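Local coordinates for protein calreticulin, putative (Trypanosoma cruzi, PDB 5HCF) that probably acts as a lectin-like chaperone of the endoplasmic reticulum, binding glycans and peptides through its globular domain, at residues 71-76 / 86-91; 106-111 / 119-124; 3-8 / 224-229. All blocks are in the same frame, centred on the assembly; numbering follows the deposited sequence. Where two conformers were deposited one is given.

Contact 1. Residues 71-76 / 86-91; sequences VSFSVK and GYIKLL
The I88 CG2 methyl caps one face of the F73 ring in the core of a legume lectin-type beta sandwich. The two strands belong to different sheets. The axes of strands 71-76 and 88-91 pass 9.7 Å apart at an angle of 150°, so the gap is bridged mainly by side chains, with the G86 carbonyl and nearby backbone helping.

I88 leaves its strand toward the opposite sheet. From CB, one branch ends in CG2. This methyl sits over the centre of the F73 ring, 3.7 Å from the ring centroid and 10° off the normal, in a CH-pi contact. The other branch starts with CG1, 3.9 Å from F73 CE1. Its chi1 of 73° places CG1 between the backbone N and the carbonyl carbon, and the extended chain carries CD1 on past the ring. There I88 CD1 lies 3.8 Å from F73 CD1 and 4.1 Å from V71 CG1.

On the far side of I88, V71 and L90 reach tip to tip, with V71 CG2 3.7 Å from L90 CD1. At the other end, G86 O lies at the F73 ring edge, 3.2 Å from CE2, and also touches V75 CG2.

Strand 69-76 runs between strands 145-152 and 223-230, and F224 and I227 of the latter pack on F73. Strand 83-91 lies between strands 107-114 and 208-217, and L90 also touches L107 and I229.

Contact 2. Residues 106-111 / 119-124; sequences WLMFGP and RVHIIL
M108 and I123 form a hydrogen-bonded pair in the antiparallel hairpin of strands 107-114 and 117-126. The axes of segments 107-109 and 119-124 approach to 4.7 Å at an angle of 175°. M108 N gives to I123 O at 3.0 Å, and I123 N returns a bond to M108 O. G110 and H121 repeat the exchange: G110 N gives to H121 O, while H121 N gives to G110 O at 2.8 Å. Non-hydrogen-bonded pairs alternate with these. Before them, W106 and L107 both face L90 of the next strand, a classic beta bulge.

M108, H121 and I123 share one face of the sheet. In one of two modelled conformers, M108 CE lies over one face of the H121 imidazole, 3.6 Å from CD2. R119 CG lies over the rim of the opposite face. The M108 chain reaches out extended and bends at chi3, which swings CE back to the ring; the second conformer makes this detail less certain.

L107, F109, P111, V120, I122 and L124 lie on the other face. F109 CD1 meets I122 CG1 at 3.9 Å, and the ring edge also abuts H121 O, 3.3 Å from CD1. L124 CD2 touches both L107 CD1 (3.8 Å) and a face of the W106 indole.

The two faces differ in chemistry. The L107 and F109 side is oily and packs on L150 and V71 of the opposite sheet. On the M108 side, H121 NE2 bonds to D112 OD2 and the ring meets Y87 edge-to-face. An acetic acid molecule near Y87 probably comes from the crystallisation liquor and is weak evidence for a site. Still, the arrangement is consistent with the glycan-binding face of calreticulins. Partly exposed M108 would face that site, with buried H121 beneath it, held by D112 and Y87.

Contact 3. Residues 3-8 / 224-229; sequences YFHEEF and FKDIVI
F4 and I229 begin an antiparallel pairing that joins the start of the chain to strand 223-230 in one sheet of the lectin sandwich. Two bulges shape it. Y3 and F4 both face I229, a classic beta bulge, while D226 and I227 both face E6, a G1 bulge.

At the classic bulge, I229 O receives Y3 N and F4 N, but both bonds are weak. The return bond is sound: I229 N gives to F4 O at 3.0 Å. At the next hydrogen-bonded pair, E6 N gives to I227 O at 2.9 Å, and I227 N answers with a weak bond to E6 O. D226, with positive backbone angles (phi 48°), also brings its CA within 3.1 Å of E6 O.

H5 and D226 lie side by side on the face toward helix 233-243. H5 NE2 donates a hydrogen bond to D226 OD1 at 3.0 Å. The acceptor uses its anti lone pair and lies close to the imidazole plane, while the ring and carboxylate planes are 36° apart. H5 CD2 rests 3.5 Å from V228 CG2. Helix residue L239 packs on both H5 and V228, and V236 also touches V228.

K225 NZ is held mainly by K39 O and K41 O; its ion pair to D226 OD2 is long. K225 O accepts from S74 OG.

E6 turns toward the core side, where both carboxylate oxygens are engaged. OE1 accepts from H13 NE2 and W14 NE1, and OE2 takes F8 N at 2.9 Å. F8 and F4 help fill that side: F4 CE2 lies 3.9 Å from I227 CG2, and F8 CE2 lies 3.8 Å from I227 CD1. An extended chi1 (-176°) places E6 CG over the centre of the F8 ring, and the bend at chi2 turns the carboxylate back so that OE2 can take F8 N.

All three contacts are largely buried, but they hold the sandwich differently. Contact 1 lies near the centre of the chain and joins the two sheets through apolar side chains. Contacts 2 and 3 are pairings within one sheet each and rely chiefly on backbone bonds, with a His-carboxylate bond added in contact 3. Contact 1 touches both: I88 N bonds F109 O on the contact 2 side, and S72 O bonds V228 N on the contact 3 side. Contacts 2 and 3 do not touch; their centres are about 17 Å apart. H121 in contact 2, and H5 with D226 in contact 3, sit on sheet faces turned away from the sandwich interior. E6, by contrast, is buried with its donors.

Contact 1. Residues 71-76 / 86-91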
loop_
_atom_site.group_PDB
_atom_site.type_symbol
_atom_site.label_atom_id
_atom_site.label_comp_id
_atom_site.label_asym_id
_atom_site.label_seq_id
_atom_site.Cartn_x
_atom_site.Cartn_y
_atom_site.Cartn_z
ATOM N N VAL A 71 -0.851 -7.800 -3.095
ATOM C CA VAL A 71 -0.270 -6.478 -3.315
ATOM C C VAL A 71 0.951 -6.288 -2.428
ATOM O O VAL A 71 0.909 -6.568 -1.232
ATOM C CB VAL A 71 -1.278 -5.342 -3.022
ATOM C CG1 VAL A 71 -0.836 -4.046 -3.692
ATOM C CG2 VAL A 71 -2.669 -5.731 -3.478
ATOM N N SER A 72 2.038 -5.809 -3.015
ATOM C CA SER A 72 3.253 -5.568 -2.255
ATOM C C SER A 72 3.971 -4.320 -2.752
ATOM O O SER A 72 3.952 -4.016 -3.948
ATOM C CB SER A 72 4.179 -6.782 -2.337
ATOM O OG SER A 72 5.199 -6.705 -1.357
ATOM N N PHE A 73 4.583 -3.590 -1.824
ATOM C CA PHE A 73 5.427 -2.453 -2.162
ATOM C C PHE A 73 6.253 -2.078 -0.943
ATOM O O PHE A 73 5.943 -2.497 0.173
ATOM C CB PHE A 73 4.592 -1.261 -2.636
ATOM C CG PHE A 73 3.934 -0.495 -1.519
ATOM C CD1 PHE A 73 2.762 -0.959 -0.935
ATOM C CD2 PHE A 73 4.478 0.697 -1.057
ATOM C CE1 PHE A 73 2.153 -0.255 0.089
ATOM C CE2 PHE A 73 3.870 1.406 -0.036
ATOM C CZ PHE A 73 2.708 0.930 0.538
ATOM N N SER A 74 7.307 -1.299 -1.158
ATOM C CA SER A 74 8.146 -0.850 -0.055
ATOM C C SER A 74 8.199 0.673 0.012
ATOM O O SER A 74 8.122 1.350 -1.013
ATOM C CB SER A 74 9.560 -1.420 -0.185
ATOM O OG SER A 74 10.171 -0.992 -1.391
ATOM N N VAL A 75 8.314 1.203 1.227
ATOM C CA VAL A 75 8.583 2.625 1.432
ATOM C C VAL A 75 9.770 2.787 2.365
ATOM O O VAL A 75 9.888 2.069 3.358
ATOM C CB VAL A 75 7.389 3.369 2.044
ATOM C CG1 VAL A 75 7.422 4.836 1.644
ATOM C CG2 VAL A 75 6.101 2.727 1.618
ATOM N N LYS A 76 10.639 3.740 2.057
ATOM C CA LYS A 76 11.760 4.039 2.932
ATOM C C LYS A 76 11.654 5.477 3.413
ATOM O O LYS A 76 11.741 6.409 2.617
ATOM C CB LYS A 76 13.092 3.807 2.215
ATOM C CG LYS A 76 14.310 4.066 3.089
ATOM C CD LYS A 76 15.589 4.215 2.273
ATOM C CE LYS A 76 16.815 4.113 3.167
ATOM N NZ LYS A 76 17.995 4.781 2.566
ATOM N N GLY A 86 2.782 6.999 3.443
ATOM C CA GLY A 86 3.603 6.158 2.591
ATOM C C GLY A 86 2.786 4.998 2.061
ATOM O O GLY A 86 3.289 3.888 1.885
ATOM N N TYR A 87 1.513 5.268 1.795
ATOM C CA TYR A 87 0.591 4.240 1.334
ATOM C C TYR A 87 0.233 4.431 -0.137
ATOM O O TYR A 87 0.284 5.546 -0.658
ATOM C CB TYR A 87 -0.678 4.259 2.183
ATOM C CG TYR A 87 -1.300 5.633 2.305
ATOM C CD1 TYR A 87 -2.181 6.110 1.336
ATOM C CD2 TYR A 87 -1.004 6.458 3.384
ATOM C CE1 TYR A 87 -2.752 7.373 1.443
ATOM C CE2 TYR A 87 -1.570 7.718 3.499
ATOM C CZ TYR A 87 -2.442 8.169 2.528
ATOM O OH TYR A 87 -3.002 9.420 2.646
ATOM N N ILE A 88 -0.141 3.339 -0.797
ATOM C CA ILE A 88 -0.556 3.387 -2.196
ATOM C C ILE A 88 -2.044 3.077 -2.327
ATOM O O ILE A 88 -2.677 2.611 -1.374
ATOM C CB ILE A 88 0.233 2.389 -3.069
ATOM C CG1 ILE A 88 -0.228 0.956 -2.778
ATOM C CG2 ILE A 88 1.727 2.547 -2.844
ATOM C CD1 ILE A 88 0.358 -0.086 -3.705
ATOM N N LYS A 89 -2.594 3.340 -3.510
ATOM C CA LYS A 89 -3.999 3.061 -3.788
ATOM C C LYS A 89 -4.167 2.255 -5.071
ATOM O O LYS A 89 -3.429 2.447 -6.038
ATOM C CB LYS A 89 -4.794 4.364 -3.896
ATOM C CG LYS A 89 -4.852 5.187 -2.611
ATOM C CD LYS A 89 -5.648 6.461 -2.838
ATOM C CE LYS A 89 -6.010 7.136 -1.536
ATOM N NZ LYS A 89 -6.809 8.368 -1.770
ATOM N N LEU A 90 -5.154 1.365 -5.077
ATOM C CA LEU A 90 -5.520 0.637 -6.286
ATOM C C LEU A 90 -6.913 1.093 -6.717
ATOM O O LEU A 90 -7.862 1.024 -5.936
ATOM C CB LEU A 90 -5.479 -0.876 -6.050
ATOM C CG LEU A 90 -4.193 -1.417 -5.413
ATOM C CD1 LEU A 90 -4.280 -2.918 -5.206
ATOM C CD2 LEU A 90 -2.982 -1.066 -6.258
ATOM N N LEU A 91 -7.032 1.569 -7.953
ATOM C CA LEU A 91 -8.251 2.243 -8.379
ATOM C C LEU A 91 -8.845 1.651 -9.646
ATOM O O LEU A 91 -8.112 1.235 -10.545
ATOM C CB LEU A 91 -7.981 3.733 -8.606
ATOM C CG LEU A 91 -7.126 4.476 -7.576
ATOM C CD1 LEU A 91 -5.672 4.564 -8.015
ATOM C CD2 LEU A 91 -7.686 5.867 -7.318
#

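Contact 2. Residues 106-111 / 119-124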
loop_
_atom_site.group_PDB
_atom_site.type_symbol
_atom_site.label_atom_id
_atom_site.label_comp_id
_atom_site.label_asym_id
_atom_site.label_seq_id
_atom_site.Cartn_x
_atom_site.Cartn_y
_atom_site.Cartn_z
ATOM N N TRP A 106 -10.398 1.236 -4.695
ATOM C CA TRP A 106 -10.860 -0.010 -4.102
ATOM C C TRP A 106 -10.049 -0.306 -2.850
ATOM O O TRP A 106 -10.588 -0.772 -1.848
ATOM C CB TRP A 106 -10.745 -1.180 -5.077
ATOM C CG TRP A 106 -11.047 -2.518 -4.431
ATOM C CD1 TRP A 106 -12.256 -2.943 -3.953
ATOM C CD2 TRP A 106 -10.124 -3.590 -4.193
ATOM N NE1 TRP A 106 -12.139 -4.213 -3.434
ATOM C CE2 TRP A 106 -10.843 -4.633 -3.571
ATOM C CE3 TRP A 106 -8.760 -3.771 -4.448
ATOM C CZ2 TRP A 106 -10.244 -5.840 -3.199
ATOM C CZ3 TRP A 106 -8.166 -4.970 -4.079
ATOM C CH2 TRP A 106 -8.907 -5.988 -3.459
ATOM N N LEU A 107 -8.744 -0.058 -2.930
ATOM C CA LEU A 107 -7.847 -0.318 -1.814
ATOM C C LEU A 107 -6.901 0.847 -1.525
ATOM O O LEU A 107 -6.303 1.423 -2.436
ATOM C CB LEU A 107 -7.029 -1.590 -2.079
ATOM C CG LEU A 107 -5.998 -2.023 -1.027
ATOM C CD1 LEU A 107 -6.667 -2.596 0.224
ATOM C CD2 LEU A 107 -4.999 -3.018 -1.612
ATOM N N MET A 108 -6.791 1.192 -0.247
ATOM C CA MET A 108 -5.761 2.108 0.224
ATOM C C MET A 108 -4.900 1.360 1.232
ATOM O O MET A 108 -5.383 0.941 2.287
ATOM C CB MET A 108 -6.370 3.362 0.846
ATOM C CG MET A 108 -5.351 4.297 1.478
ATOM S SD MET A 108 -6.060 5.896 1.923
ATOM C CE MET A 108 -5.221 6.222 3.474
ATOM N N PHE A 109 -3.625 1.190 0.900
ATOM C CA PHE A 109 -2.763 0.268 1.633
ATOM C C PHE A 109 -1.356 0.820 1.855
ATOM O O PHE A 109 -0.677 1.204 0.902
ATOM C CB PHE A 109 -2.712 -1.062 0.867
ATOM C CG PHE A 109 -1.768 -2.074 1.445
ATOM C CD1 PHE A 109 -1.853 -2.449 2.772
ATOM C CD2 PHE A 109 -0.795 -2.661 0.644
ATOM C CE1 PHE A 109 -0.979 -3.379 3.294
ATOM C CE2 PHE A 109 0.078 -3.592 1.158
ATOM C CZ PHE A 109 -0.014 -3.954 2.485
ATOM N N GLY A 110 -0.926 0.871 3.115
ATOM C CA GLY A 110 0.433 1.271 3.436
ATOM C C GLY A 110 0.558 2.038 4.740
ATOM O O GLY A 110 -0.447 2.337 5.386
ATOM N N PRO A 111 1.799 2.366 5.134
ATOM C CA PRO A 111 2.079 3.062 6.395
ATOM C C PRO A 111 1.642 4.523 6.383
ATOM O O PRO A 111 1.699 5.177 5.341
ATOM C CB PRO A 111 3.602 2.950 6.521
ATOM C CG PRO A 111 4.076 2.875 5.110
ATOM C CD PRO A 111 3.039 2.043 4.403
ATOM N N ARG A 119 -0.121 3.968 12.064
ATOM C CA ARG A 119 -0.810 2.733 11.700
ATOM C C ARG A 119 -0.546 2.334 10.254
ATOM O O ARG A 119 -0.115 3.151 9.434
ATOM C CB ARG A 119 -2.318 2.868 11.916
ATOM C CG ARG A 119 -3.035 3.610 10.798
ATOM C CD ARG A 119 -4.539 3.563 10.995
ATOM N NE ARG A 119 -5.032 2.187 10.975
ATOM C CZ ARG A 119 -6.316 1.844 10.993
ATOM N NH1 ARG A 119 -7.261 2.777 11.024
ATOM N NH2 ARG A 119 -6.656 0.564 10.973
ATOM N N VAL A 120 -0.815 1.069 9.949
ATOM C CA VAL A 120 -0.811 0.604 8.569
ATOM C C VAL A 120 -2.238 0.604 8.044
ATOM O O VAL A 120 -3.103 -0.075 8.587
ATOM C CB VAL A 120 -0.197 -0.806 8.440
ATOM C CG1 VAL A 120 -0.197 -1.259 6.987
ATOM C CG2 VAL A 120 1.215 -0.832 9.032
ATOM N N HIS A 121 -2.481 1.360 6.981
ATOM C CA HIS A 121 -3.817 1.432 6.408
ATOM C C HIS A 121 -4.120 0.202 5.588
ATOM O O HIS A 121 -3.332 -0.189 4.725
ATOM C CB HIS A 121 -3.971 2.659 5.508
ATOM C CG HIS A 121 -4.070 3.953 6.249
ATOM N ND1 HIS A 121 -5.088 4.226 7.133
ATOM C CD2 HIS A 121 -3.286 5.058 6.217
ATOM C CE1 HIS A 121 -4.922 5.442 7.628
ATOM N NE2 HIS A 121 -3.838 5.966 7.086
ATOM N N ILE A 122 -5.264 -0.411 5.863
ATOM C CA ILE A 122 -5.834 -1.376 4.939
ATOM C C ILE A 122 -7.302 -1.020 4.773
ATOM O O ILE A 122 -8.156 -1.521 5.504
ATOM C CB ILE A 122 -5.691 -2.820 5.422
ATOM C CG1 ILE A 122 -4.230 -3.135 5.742
ATOM C CG2 ILE A 122 -6.223 -3.774 4.359
ATOM C CD1 ILE A 122 -4.004 -4.551 6.195
ATOM N N ILE A 123 -7.582 -0.146 3.811
ATOM C CA ILE A 123 -8.924 0.397 3.637
ATOM C C ILE A 123 -9.566 -0.152 2.369
ATOM O O ILE A 123 -9.039 0.011 1.265
ATOM C CB ILE A 123 -8.907 1.939 3.579
ATOM C CG1 ILE A 123 -8.243 2.512 4.833
ATOM C CG2 ILE A 123 -10.314 2.488 3.425
ATOM C CD1 ILE A 123 -8.273 4.021 4.909
ATOM N N LEU A 124 -10.707 -0.809 2.536
ATOM C CA LEU A 124 -11.404 -1.416 1.414
ATOM C C LEU A 124 -12.679 -0.654 1.101
ATOM O O LEU A 124 -13.481 -0.377 1.994
ATOM C CB LEU A 124 -11.734 -2.878 1.713
ATOM C CG LEU A 124 -10.580 -3.880 1.714
ATOM C CD1 LEU A 124 -11.009 -5.174 2.396
ATOM C CD2 LEU A 124 -10.109 -4.146 0.287
#

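Contact 3. Residues 3-8 / 224-229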
loop_
_atom_site.group_PDB
_atom_site.type_symbol
_atom_site.label_atom_id
_atom_site.label_comp_id
_atom_site.label_asym_id
_atom_site.label_seq_id
_atom_site.Cartn_x
_atom_site.Cartn_y
_atom_site.Cartn_z
ATOM N N TYR A 3 0.852 -9.801 -12.359
ATOM C CA TYR A 3 0.227 -8.865 -13.283
ATOM C C TYR A 3 1.051 -7.607 -13.512
ATOM O O TYR A 3 0.941 -6.961 -14.556
ATOM C CB TYR A 3 -1.155 -8.454 -12.775
ATOM C CG TYR A 3 -2.095 -9.590 -12.452
ATOM C CD1 TYR A 3 -2.432 -10.539 -13.409
ATOM C CD2 TYR A 3 -2.687 -9.685 -11.195
ATOM C CE1 TYR A 3 -3.313 -11.570 -13.115
ATOM C CE2 TYR A 3 -3.570 -10.708 -10.892
ATOM C CZ TYR A 3 -3.881 -11.646 -11.855
ATOM O OH TYR A 3 -4.758 -12.663 -11.548
ATOM N N PHE A 4 1.893 -7.271 -12.543
ATOM C CA PHE A 4 2.458 -5.936 -12.505
ATOM C C PHE A 4 3.618 -5.847 -11.533
ATOM O O PHE A 4 3.574 -6.423 -10.446
ATOM C CB PHE A 4 1.362 -4.934 -12.126
ATOM C CG PHE A 4 1.829 -3.511 -12.052
ATOM C CD1 PHE A 4 1.871 -2.722 -13.194
ATOM C CD2 PHE A 4 2.206 -2.955 -10.845
ATOM C CE1 PHE A 4 2.297 -1.409 -13.128
ATOM C CE2 PHE A 4 2.633 -1.641 -10.775
ATOM C CZ PHE A 4 2.678 -0.868 -11.916
ATOM N N HIS A 5 4.660 -5.131 -11.936
ATOM C CA HIS A 5 5.817 -4.918 -11.082
ATOM C C HIS A 5 6.493 -3.592 -11.411
ATOM O O HIS A 5 7.291 -3.509 -12.342
ATOM C CB HIS A 5 6.820 -6.064 -11.227
ATOM C CG HIS A 5 7.996 -5.953 -10.308
ATOM N ND1 HIS A 5 9.105 -6.768 -10.412
ATOM C CD2 HIS A 5 8.236 -5.132 -9.259
ATOM C CE1 HIS A 5 9.976 -6.448 -9.475
ATOM N NE2 HIS A 5 9.473 -5.456 -8.760
ATOM N N GLU A 6 6.170 -2.558 -10.641
ATOM C CA GLU A 6 6.816 -1.262 -10.812
ATOM C C GLU A 6 8.157 -1.229 -10.087
ATOM O O GLU A 6 8.207 -1.287 -8.859
ATOM C CB GLU A 6 5.915 -0.134 -10.304
ATOM C CG GLU A 6 6.485 1.249 -10.541
ATOM C CD GLU A 6 6.800 1.499 -12.003
ATOM O OE1 GLU A 6 5.851 1.723 -12.783
ATOM O OE2 GLU A 6 7.994 1.467 -12.375
ATOM N N GLU A 7 9.239 -1.127 -10.854
ATOM C CA GLU A 7 10.582 -1.086 -10.283
ATOM C C GLU A 7 11.030 0.349 -10.054
ATOM O O GLU A 7 12.015 0.605 -9.358
ATOM C CB GLU A 7 11.577 -1.808 -11.193
ATOM C CG GLU A 7 11.390 -3.308 -11.228
ATOM C CD GLU A 7 12.015 -3.942 -12.449
ATOM O OE1 GLU A 7 11.482 -3.741 -13.560
ATOM O OE2 GLU A 7 13.038 -4.638 -12.297
ATOM N N PHE A 8 10.290 1.280 -10.642
ATOM C CA PHE A 8 10.638 2.690 -10.594
ATOM C C PHE A 8 12.070 2.914 -11.046
ATOM O O PHE A 8 12.832 3.646 -10.409
ATOM C CB PHE A 8 10.423 3.248 -9.187
ATOM C CG PHE A 8 8.993 3.595 -8.891
ATOM C CD1 PHE A 8 8.281 4.424 -9.746
ATOM C CD2 PHE A 8 8.352 3.084 -7.772
ATOM C CE1 PHE A 8 6.961 4.746 -9.487
ATOM C CE2 PHE A 8 7.027 3.406 -7.507
ATOM C CZ PHE A 8 6.334 4.238 -8.367
ATOM N N PHE A 224 9.616 5.067 -2.703
ATOM C CA PHE A 224 8.757 3.918 -2.986
ATOM C C PHE A 224 9.450 2.953 -3.939
ATOM O O PHE A 224 10.121 3.382 -4.876
ATOM C CB PHE A 224 7.426 4.373 -3.590
ATOM C CG PHE A 224 6.551 5.142 -2.637
ATOM C CD1 PHE A 224 6.795 6.479 -2.373
ATOM C CD2 PHE A 224 5.480 4.527 -2.010
ATOM C CE1 PHE A 224 5.987 7.186 -1.501
ATOM C CE2 PHE A 224 4.673 5.227 -1.140
ATOM C CZ PHE A 224 4.924 6.556 -0.885
ATOM N N LYS A 225 9.296 1.655 -3.696
ATOM C CA LYS A 225 9.857 0.646 -4.593
ATOM C C LYS A 225 8.973 -0.590 -4.759
ATOM O O LYS A 225 8.130 -0.890 -3.911
ATOM C CB LYS A 225 11.238 0.199 -4.106
ATOM C CG LYS A 225 12.360 1.180 -4.382
ATOM C CD LYS A 225 13.668 0.702 -3.763
ATOM C CE LYS A 225 14.106 -0.639 -4.331
ATOM N NZ LYS A 225 14.150 -0.615 -5.812
ATOM N N ASP A 226 9.191 -1.293 -5.868
ATOM C CA ASP A 226 8.656 -2.627 -6.101
ATOM C C ASP A 226 7.167 -2.782 -5.796
ATOM O O ASP A 226 6.780 -3.563 -4.919
ATOM C CB ASP A 226 9.453 -3.644 -5.280
ATOM C CG ASP A 226 10.921 -3.675 -5.662
ATOM O OD1 ASP A 226 11.240 -4.116 -6.787
ATOM O OD2 ASP A 226 11.758 -3.250 -4.837
ATOM N N ILE A 227 6.333 -2.042 -6.521
ATOM C CA ILE A 227 4.894 -2.256 -6.454
ATOM C C ILE A 227 4.533 -3.505 -7.251
ATOM O O ILE A 227 4.503 -3.482 -8.481
ATOM C CB ILE A 227 4.110 -1.044 -6.982
ATOM C CG1 ILE A 227 4.462 0.198 -6.163
ATOM C CG2 ILE A 227 2.610 -1.310 -6.935
ATOM C CD1 ILE A 227 3.817 1.467 -6.660
ATOM N N VAL A 228 4.274 -4.597 -6.537
ATOM C CA VAL A 228 3.971 -5.879 -7.165
ATOM C C VAL A 228 2.519 -6.288 -6.954
ATOM O O VAL A 228 1.974 -6.144 -5.863
ATOM C CB VAL A 228 4.880 -6.997 -6.622
ATOM C CG1 VAL A 228 4.644 -8.285 -7.385
ATOM C CG2 VAL A 228 6.340 -6.583 -6.703
ATOM N N ILE A 229 1.896 -6.796 -8.010
ATOM C CA ILE A 229 0.536 -7.309 -7.920
ATOM C C ILE A 229 0.405 -8.612 -8.708
ATOM O O ILE A 229 0.860 -8.706 -9.852
ATOM C CB ILE A 229 -0.492 -6.273 -8.423
ATOM C CG1 ILE A 229 -0.268 -4.929 -7.724
ATOM C CG2 ILE A 229 -1.916 -6.761 -8.177
ATOM C CD1 ILE A 229 -1.207 -3.832 -8.169
#